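Local coordinates for protein glutamyl endopeptidase (PDB 6PYM) that belongs to the secreted S1B serine proteases and probably cleaves peptide bonds on the carbonyl side of glutamate, and also after aspartate, at residues A[48-53]-A[93-98]. The protein carries 1 engineered substitution. Numbering follows the deposited sequence.
Sequences TNKHVV and DLAILR
Thr-48 and Ala-95 form an antiparallel hydrogen-bonded pair, with Thr-48 N to Ala-95 O at 3.0 Å and Ala-95 N to Thr-48 O at 2.9 Å, both 166° at the hydrogen. Just beyond this pair, the Asp-93 carboxylate uses the syn lone pair of each oxygen: OD1 accepts the backbone N of His-51, in helix 50-53, at 3.0 Å, and OD2 accepts ND1 of the His-51 ring at 2.6 Å. The second bond lies in the imidazole plane, although ring and carboxylate planes are 43° apart. It fixes the ring's rotation, and CG between the backbone N and carbonyl carbon (chi1 83°) places the ring beside Asp-93. These are the predicted histidine and aspartate of the charge relay; Ala-169, engineered, stands at the place of the triad serine and touches the His-51 side chain. Asn-49 ND2 donates weakly to Asp-93 O and also bonds His-184 O, while Lys-50, its CG 3.4 Å from Leu-94 O, extends to bond Tyr-88 O through NZ. Val-53 CG2 meets Ala-95 CB at 3.9 Å. The pair joins strands 45-48 and 95-99 of this chymotrypsin-like protease's closed six-stranded barrel, which supplies His-51 and Asp-93; Leu-94 packs on Ile-183 of the second sheet's strand 180-188.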
loop_
_atom_site.group_PDB
_atom_site.type_symbol
_atom_site.label_atom_id
_atom_site.label_comp_id
_atom_site.label_asym_id
_atom_site.label_seq_id
_atom_site.Cartn_x
_atom_site.Cartn_y
_atom_site.Cartn_z
ATOM N N THR A 48 3.758 0.967 3.788
ATOM C CA THR A 48 4.298 1.378 2.502
ATOM C C THR A 48 5.702 0.777 2.385
ATOM O O THR A 48 6.053 -0.148 3.128
ATOM C CB THR A 48 4.225 2.909 2.361
ATOM O OG1 THR A 48 4.641 3.292 1.049
ATOM C CG2 THR A 48 5.105 3.598 3.393
ATOM N N ASN A 49 6.498 1.287 1.443
ATOM C CA ASN A 49 7.855 0.789 1.253
ATOM C C ASN A 49 8.873 1.625 2.028
ATOM O O ASN A 49 8.692 2.827 2.237
ATOM C CB ASN A 49 8.289 0.857 -0.213
ATOM C CG ASN A 49 7.451 0.015 -1.155
ATOM O OD1 ASN A 49 7.352 0.353 -2.331
ATOM N ND2 ASN A 49 6.890 -1.093 -0.674
ATOM N N LYS A 50 9.992 0.981 2.384
ATOM C CA LYS A 50 11.159 1.727 2.854
ATOM C C LYS A 50 11.589 2.773 1.843
ATOM O O LYS A 50 11.897 3.912 2.209
ATOM C CB LYS A 50 12.335 0.788 3.133
ATOM C CG LYS A 50 12.126 -0.110 4.332
ATOM C CD LYS A 50 13.266 -1.093 4.485
ATOM C CE LYS A 50 13.091 -1.931 5.733
ATOM N NZ LYS A 50 14.083 -3.032 5.827
ATOM N N HIS A 51 11.641 2.407 0.564
ATOM C CA HIS A 51 12.192 3.353 -0.398
ATOM C C HIS A 51 11.282 4.558 -0.593
ATOM O O HIS A 51 11.749 5.614 -1.036
ATOM C CB HIS A 51 12.601 2.676 -1.715
ATOM C CG HIS A 51 11.486 2.471 -2.695
ATOM N ND1 HIS A 51 10.810 1.275 -2.822
ATOM C CD2 HIS A 51 10.982 3.292 -3.650
ATOM C CE1 HIS A 51 9.923 1.377 -3.796
ATOM N NE2 HIS A 51 10.003 2.591 -4.312
ATOM N N VAL A 52 9.998 4.428 -0.258
ATOM C CA VAL A 52 9.097 5.576 -0.264
ATOM C C VAL A 52 9.386 6.488 0.923
ATOM O O VAL A 52 9.657 7.684 0.750
ATOM C CB VAL A 52 7.629 5.115 -0.291
ATOM C CG1 VAL A 52 6.682 6.294 -0.058
ATOM C CG2 VAL A 52 7.303 4.452 -1.620
ATOM N N VAL A 53 9.355 5.942 2.140
ATOM C CA VAL A 53 9.589 6.786 3.311
ATOM C C VAL A 53 11.009 7.343 3.337
ATOM O O VAL A 53 11.231 8.428 3.883
ATOM C CB VAL A 53 9.218 6.092 4.635
ATOM C CG1 VAL A 53 7.735 5.765 4.679
ATOM C CG2 VAL A 53 10.056 4.855 4.857
ATOM N N ASP A 93 11.418 -4.476 1.530
ATOM C CA ASP A 93 11.069 -3.073 1.295
ATOM C C ASP A 93 9.730 -2.722 1.957
ATOM O O ASP A 93 8.748 -2.365 1.295
ATOM C CB ASP A 93 11.016 -2.822 -0.210
ATOM C CG ASP A 93 11.130 -1.363 -0.582
ATOM O OD1 ASP A 93 11.230 -0.506 0.313
ATOM O OD2 ASP A 93 11.105 -1.091 -1.807
ATOM N N LEU A 94 9.697 -2.797 3.291
ATOM C CA LEU A 94 8.467 -2.597 4.055
ATOM C C LEU A 94 8.725 -1.647 5.211
ATOM O O LEU A 94 9.698 -1.815 5.956
ATOM C CB LEU A 94 7.973 -3.925 4.623
ATOM C CG LEU A 94 6.714 -3.854 5.495
ATOM C CD1 LEU A 94 5.498 -3.373 4.692
ATOM C CD2 LEU A 94 6.455 -5.207 6.147
ATOM N N ALA A 95 7.834 -0.681 5.394
ATOM C CA ALA A 95 7.882 0.195 6.550
ATOM C C ALA A 95 6.471 0.511 7.012
ATOM O O ALA A 95 5.534 0.590 6.207
ATOM C CB ALA A 95 8.603 1.509 6.232
ATOM N N ILE A 96 6.325 0.685 8.322
ATOM C CA ILE A 96 5.140 1.306 8.895
ATOM C C ILE A 96 5.400 2.798 8.946
ATOM O O ILE A 96 6.484 3.233 9.362
ATOM C CB ILE A 96 4.867 0.774 10.312
ATOM C CG1 ILE A 96 4.625 -0.738 10.301
ATOM C CG2 ILE A 96 3.703 1.534 10.950
ATOM C CD1 ILE A 96 4.645 -1.375 11.691
ATOM N N LEU A 97 4.426 3.590 8.526
ATOM C CA LEU A 97 4.452 5.027 8.769
ATOM C C LEU A 97 3.318 5.334 9.732
ATOM O O LEU A 97 2.143 5.131 9.406
ATOM C CB LEU A 97 4.303 5.841 7.486
ATOM C CG LEU A 97 4.290 7.361 7.702
ATOM C CD1 LEU A 97 5.626 7.873 8.233
ATOM C CD2 LEU A 97 3.924 8.073 6.424
ATOM N N ARG A 98 3.675 5.780 10.931
ATOM C CA ARG A 98 2.692 6.293 11.867
ATOM C C ARG A 98 2.439 7.750 11.521
ATOM O O ARG A 98 3.390 8.503 11.285
ATOM C CB ARG A 98 3.235 6.169 13.288
ATOM C CG ARG A 98 2.278 6.571 14.389
ATOM C CD ARG A 98 2.756 6.007 15.721
ATOM N NE ARG A 98 2.583 4.558 15.765
ATOM C CZ ARG A 98 3.458 3.708 16.291
ATOM N NH1 ARG A 98 4.589 4.151 16.821
ATOM N NH2 ARG A 98 3.199 2.408 16.278
#